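PDB 1VL1: 6-phosphogluconolactonase from Thermotoga maritima, which hydrolyses 6-phosphogluconolactone to 6-phosphogluconate, the second step in the oxidative stage of the pentose phosphate pathway. Local coordinates for residues L143-D148 against I203-E208; F195-K200 against T226-G231. All coordinates share one frame; numbering follows the deposited sequence.

Interaction 1: residues L143-D148 against I203-E208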
# COMPACT_ATOMS: atom_id res chain seq x y z
N LEU A 143 -1.39 3.71 -0.66
CA LEU A 143 -2.17 2.81 -1.45
C LEU A 143 -2.57 3.41 -2.76
O LEU A 143 -2.66 4.66 -2.87
CB LEU A 143 -3.45 2.45 -0.68
CG LEU A 143 -3.21 1.77 0.66
CD1 LEU A 143 -4.57 1.50 1.36
CD2 LEU A 143 -2.40 0.48 0.50
N GLY A 144 -2.71 2.56 -3.78
CA GLY A 144 -3.38 2.91 -5.04
C GLY A 144 -4.82 2.45 -5.07
O GLY A 144 -5.32 1.83 -4.13
N MET A 145 -5.51 2.77 -6.14
CA MET A 145 -6.84 2.22 -6.38
C MET A 145 -6.96 1.98 -7.86
O MET A 145 -6.55 2.79 -8.64
CB MET A 145 -7.90 3.24 -5.96
CG MET A 145 -9.30 2.80 -6.28
SD MET A 145 -10.58 4.04 -5.95
CE MET A 145 -10.30 5.06 -7.36
N GLY A 146 -7.49 0.84 -8.22
CA GLY A 146 -7.70 0.50 -9.58
C GLY A 146 -8.83 1.28 -10.19
O GLY A 146 -9.66 1.84 -9.47
N PRO A 147 -8.95 1.27 -11.51
CA PRO A 147 -10.07 1.91 -12.20
C PRO A 147 -11.43 1.22 -11.98
O PRO A 147 -12.48 1.74 -12.39
CB PRO A 147 -9.64 1.87 -13.67
CG PRO A 147 -8.72 0.75 -13.75
CD PRO A 147 -8.03 0.56 -12.43
N ASP A 148 -11.39 0.07 -11.30
CA ASP A 148 -12.58 -0.62 -10.80
C ASP A 148 -12.90 -0.36 -9.31
O ASP A 148 -13.91 -0.86 -8.79
CB ASP A 148 -12.47 -2.12 -11.03
CG ASP A 148 -11.21 -2.73 -10.43
OD1 ASP A 148 -10.40 -2.03 -9.77
OD2 ASP A 148 -10.93 -3.94 -10.61
N ILE A 203 -11.03 9.22 -10.82
CA ILE A 203 -11.88 10.29 -10.26
C ILE A 203 -13.35 9.87 -10.26
O ILE A 203 -14.08 10.06 -9.28
CB ILE A 203 -11.69 11.62 -11.04
CG1 ILE A 203 -10.31 12.20 -10.75
CG2 ILE A 203 -12.75 12.60 -10.62
CD1 ILE A 203 -9.86 13.21 -11.70
N ASN A 204 -13.79 9.21 -11.32
CA ASN A 204 -15.17 8.75 -11.38
C ASN A 204 -15.42 7.79 -10.22
O ASN A 204 -16.41 7.89 -9.48
CB ASN A 204 -15.47 8.03 -12.71
CG ASN A 204 -15.60 8.96 -13.86
OD1 ASN A 204 -16.00 10.10 -13.70
ND2 ASN A 204 -15.28 8.46 -15.06
N ARG A 205 -14.49 6.85 -10.01
CA ARG A 205 -14.64 5.90 -8.91
C ARG A 205 -14.64 6.62 -7.55
O ARG A 205 -15.44 6.29 -6.67
CB ARG A 205 -13.54 4.86 -8.88
CG ARG A 205 -13.49 3.95 -10.08
CD ARG A 205 -14.67 3.00 -10.25
NE ARG A 205 -15.77 3.62 -10.94
CZ ARG A 205 -15.78 3.89 -12.25
NH1 ARG A 205 -14.75 3.59 -13.03
NH2 ARG A 205 -16.84 4.47 -12.79
N LEU A 206 -13.75 7.61 -7.38
CA LEU A 206 -13.78 8.40 -6.16
C LEU A 206 -15.10 9.12 -5.96
O LEU A 206 -15.64 9.16 -4.85
CB LEU A 206 -12.62 9.38 -6.09
CG LEU A 206 -12.67 10.30 -4.85
CD1 LEU A 206 -12.53 9.50 -3.56
CD2 LEU A 206 -11.51 11.25 -4.99
N THR A 207 -15.70 9.66 -7.03
CA THR A 207 -17.03 10.28 -6.84
C THR A 207 -18.10 9.28 -6.38
O THR A 207 -18.96 9.62 -5.62
CB THR A 207 -17.53 11.03 -8.05
OG1 THR A 207 -17.70 10.16 -9.17
CG2 THR A 207 -16.51 12.15 -8.46
N GLU A 208 -18.01 8.04 -6.88
CA GLU A 208 -18.89 6.99 -6.43
C GLU A 208 -18.69 6.69 -4.94
O GLU A 208 -19.67 6.53 -4.20
CB GLU A 208 -18.68 5.74 -7.31
CG GLU A 208 -19.07 5.98 -8.77
CD GLU A 208 -18.65 4.86 -9.74
OE1 GLU A 208 -18.00 3.89 -9.34
OE2 GLU A 208 -18.98 5.01 -10.93
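Arg205 and Met145 meet where the loop that leaves parallel strand 140-143 passes beside helix 200-210, at the C-terminal end of a strand in the Rossmann-like sheet of this sugar-phosphate isomerase/lactonase family. The largest share of the buried surface belongs to Arg205, followed by Met145 and Pro147. Met145 reaches across with its terminal methyl: CE lies 3.6 Å from Arg205 CB, and the two side chains cross at about a right angle. Its CG stands anti to the backbone N (chi1 175°) and the chain stays extended until it bends at chi3, which turns the methyl against the root of the arginine. Met145 also packs on Ile197 and Trp228 of the sheet, while Lys202 NZ bonds to its carbonyl oxygen.

Arg205 is folded at chi2 and chi3 and brings its aliphatic part alongside the loop backbone, with its CD 3.3 Å from Pro147 O and 3.9 Å from Asp148 C. That fold brings its guanidinium edge to the same carbonyl. Within the helix, Glu208 takes the guanidinium side-on: Arg205 NE meets Glu208 OE1 at 2.8 Å and Arg205 NH2 meets Glu208 OE2 at 2.9 Å, both nitrogens coming from above the carboxylate plane. A further salt bridge links NH1 to Glu201, so two carboxylates of the helix fix the rotation of the group and would be expected to stabilise its positive charge. Shortening this residue to an alanine would take away the guanidinium and is likely to leave the Pro147 carbonyl without this donor, and Glu201 and Glu208 without their shared cationic partner. Across the contact, the single hydrogen bond runs from Arg205 NH1 to Pro147 O, 3.0 Å long with an N-H...O angle of 158° and the oxygen close to the guanidinium plane.

Interaction 2: residues F195-K200 against T226-G231; sequences FLIRGK and TVWFVG
Five backbone hydrogen bonds zip Phe195-Gly199 to Val227-Gly231 as neighbouring parallel strands of a beta-alpha-beta unit, their axes 13° apart. Phe195 and Ile197 each use both N-H and C=O: Phe195 N bonds to Val227 O at 2.8 Å, and Phe229 N returns to Phe195 O at 2.9 Å. The ladder ends with Gly199 N on Gly231 O, just where helix 200-210 begins.

Aromatic stacking dominates the face covered by helix 200-210. The Phe195 ring and the six-membered ring of Trp228 lie face to face, centroids 4.0 Å apart and planes at 15°, while Phe195 CB sits over the indole face in a CH-pi contact. Each CG stands anti to its carbonyl carbon, which lets the two side chains run the same way and the rings overlap.

Aliphatic contacts extend this face: Ile197 CG1 meets Val230 CG2 at 3.8 Å, and Ile197 CD1 leans obliquely on Trp228. On the other face, Leu196 CD1 touches Phe229 CD2 at 3.8 Å, under helix 25-43.

The ladder pairs N-H and C=O groups that the strands turn to each other, while Leu196 and Trp228 bond to strands beyond, at Leu143 and Val17; between the strands the side-chain contacts are apolar.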
# COMPACT_ATOMS: atom_id res chain seq x y z
N PHE A 195 -4.25 7.55 -0.37
CA PHE A 195 -4.54 6.97 -1.68
C PHE A 195 -3.91 7.87 -2.76
O PHE A 195 -4.06 9.07 -2.70
CB PHE A 195 -6.06 6.92 -1.96
CG PHE A 195 -6.77 5.83 -1.20
CD1 PHE A 195 -6.84 4.54 -1.74
CD2 PHE A 195 -7.42 6.10 -0.00
CE1 PHE A 195 -7.48 3.53 -1.06
CE2 PHE A 195 -8.09 5.07 0.65
CZ PHE A 195 -8.11 3.84 0.15
N LEU A 196 -3.28 7.26 -3.76
CA LEU A 196 -2.62 7.99 -4.84
C LEU A 196 -3.28 7.58 -6.13
O LEU A 196 -3.13 6.42 -6.53
CB LEU A 196 -1.14 7.61 -4.88
CG LEU A 196 -0.17 8.23 -3.92
CD1 LEU A 196 -0.67 8.48 -2.59
CD2 LEU A 196 1.16 7.50 -3.98
N ILE A 197 -4.04 8.48 -6.73
CA ILE A 197 -4.82 8.18 -7.92
C ILE A 197 -4.67 9.29 -8.93
O ILE A 197 -4.47 10.46 -8.55
CB ILE A 197 -6.31 7.92 -7.64
CG1 ILE A 197 -7.03 9.13 -6.98
CG2 ILE A 197 -6.49 6.65 -6.80
CD1 ILE A 197 -8.51 9.01 -7.21
N ARG A 198 -4.80 8.95 -10.21
CA ARG A 198 -4.72 9.93 -11.27
C ARG A 198 -5.68 9.59 -12.39
O ARG A 198 -5.87 8.39 -12.71
CB ARG A 198 -3.30 10.05 -11.84
CG ARG A 198 -2.24 10.47 -10.83
CD ARG A 198 -0.86 10.44 -11.40
NE ARG A 198 -0.55 11.64 -12.15
CZ ARG A 198 0.70 12.05 -12.43
NH1 ARG A 198 1.76 11.35 -12.02
NH2 ARG A 198 0.88 13.15 -13.11
N GLY A 199 -6.29 10.62 -12.96
CA GLY A 199 -7.05 10.49 -14.18
C GLY A 199 -8.55 10.36 -13.98
O GLY A 199 -9.05 10.10 -12.89
N LYS A 200 -9.26 10.52 -15.10
CA LYS A 200 -10.72 10.66 -15.09
C LYS A 200 -11.43 9.43 -14.58
O LYS A 200 -12.39 9.54 -13.83
CB LYS A 200 -11.24 11.02 -16.49
CG LYS A 200 -10.95 12.46 -16.84
CD LYS A 200 -11.50 12.93 -18.17
CE LYS A 200 -11.19 14.42 -18.35
NZ LYS A 200 -11.39 14.89 -19.74
N THR A 226 -7.77 9.76 6.51
CA THR A 226 -7.65 9.23 5.17
C THR A 226 -7.46 10.42 4.22
O THR A 226 -8.16 11.42 4.31
CB THR A 226 -8.90 8.48 4.77
OG1 THR A 226 -9.16 7.45 5.74
CG2 THR A 226 -8.74 7.79 3.51
N VAL A 227 -6.46 10.31 3.38
CA VAL A 227 -6.09 11.36 2.45
C VAL A 227 -6.00 10.84 1.04
O VAL A 227 -5.33 9.84 0.79
CB VAL A 227 -4.71 11.93 2.81
CG1 VAL A 227 -4.36 13.05 1.80
CG2 VAL A 227 -4.68 12.48 4.28
N TRP A 228 -6.65 11.51 0.10
CA TRP A 228 -6.54 11.19 -1.31
C TRP A 228 -5.69 12.29 -1.99
O TRP A 228 -5.93 13.47 -1.81
CB TRP A 228 -7.90 11.15 -1.98
CG TRP A 228 -8.79 10.03 -1.47
CD1 TRP A 228 -9.43 10.00 -0.26
CD2 TRP A 228 -9.15 8.83 -2.14
NE1 TRP A 228 -10.15 8.85 -0.13
CE2 TRP A 228 -9.96 8.08 -1.25
CE3 TRP A 228 -8.84 8.28 -3.37
CZ2 TRP A 228 -10.52 6.87 -1.60
CZ3 TRP A 228 -9.40 7.06 -3.70
CH2 TRP A 228 -10.21 6.36 -2.81
N PHE A 229 -4.72 11.86 -2.80
CA PHE A 229 -3.97 12.78 -3.65
C PHE A 229 -4.41 12.44 -5.07
O PHE A 229 -4.07 11.36 -5.59
CB PHE A 229 -2.47 12.56 -3.47
CG PHE A 229 -1.96 12.90 -2.12
CD1 PHE A 229 -1.75 14.20 -1.77
CD2 PHE A 229 -1.67 11.91 -1.18
CE1 PHE A 229 -1.30 14.54 -0.50
CE2 PHE A 229 -1.20 12.25 0.11
CZ PHE A 229 -0.99 13.54 0.43
N VAL A 230 -5.17 13.33 -5.67
CA VAL A 230 -5.83 13.09 -6.95
C VAL A 230 -5.25 13.97 -8.04
O VAL A 230 -5.31 15.20 -7.95
CB VAL A 230 -7.30 13.38 -6.83
CG1 VAL A 230 -8.03 13.04 -8.16
CG2 VAL A 230 -7.88 12.61 -5.64
N GLY A 231 -4.66 13.32 -9.04
CA GLY A 231 -4.07 14.02 -10.19
C GLY A 231 -4.99 13.99 -11.40
O GLY A 231 -5.78 13.07 -11.56

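Overall arrangement
The two contacts interleave along the chain, in the order 143-148, 195-200, 203-208, 226-231, and their centres lie 8 Å apart. Strand 192-198, helix 200-210 and strand 225-231 form one beta-alpha-beta unit: interaction 2 pairs its strands, and interaction 1 joins its helix to the loop after strand 140-143, the other neighbour of strand 192-198 in the sheet. They touch directly, through a probable hydrogen bond from Leu196 N to Leu143 O and through packing of Leu206 on Trp228 and Ile203 on Val230. On the face covered by helix 200-210, the packing of Met145, Ile197, Leu206, Trp228 and Val230 is consistent with one shared apolar layer, with the polar contacts of Arg205 at its outer margin.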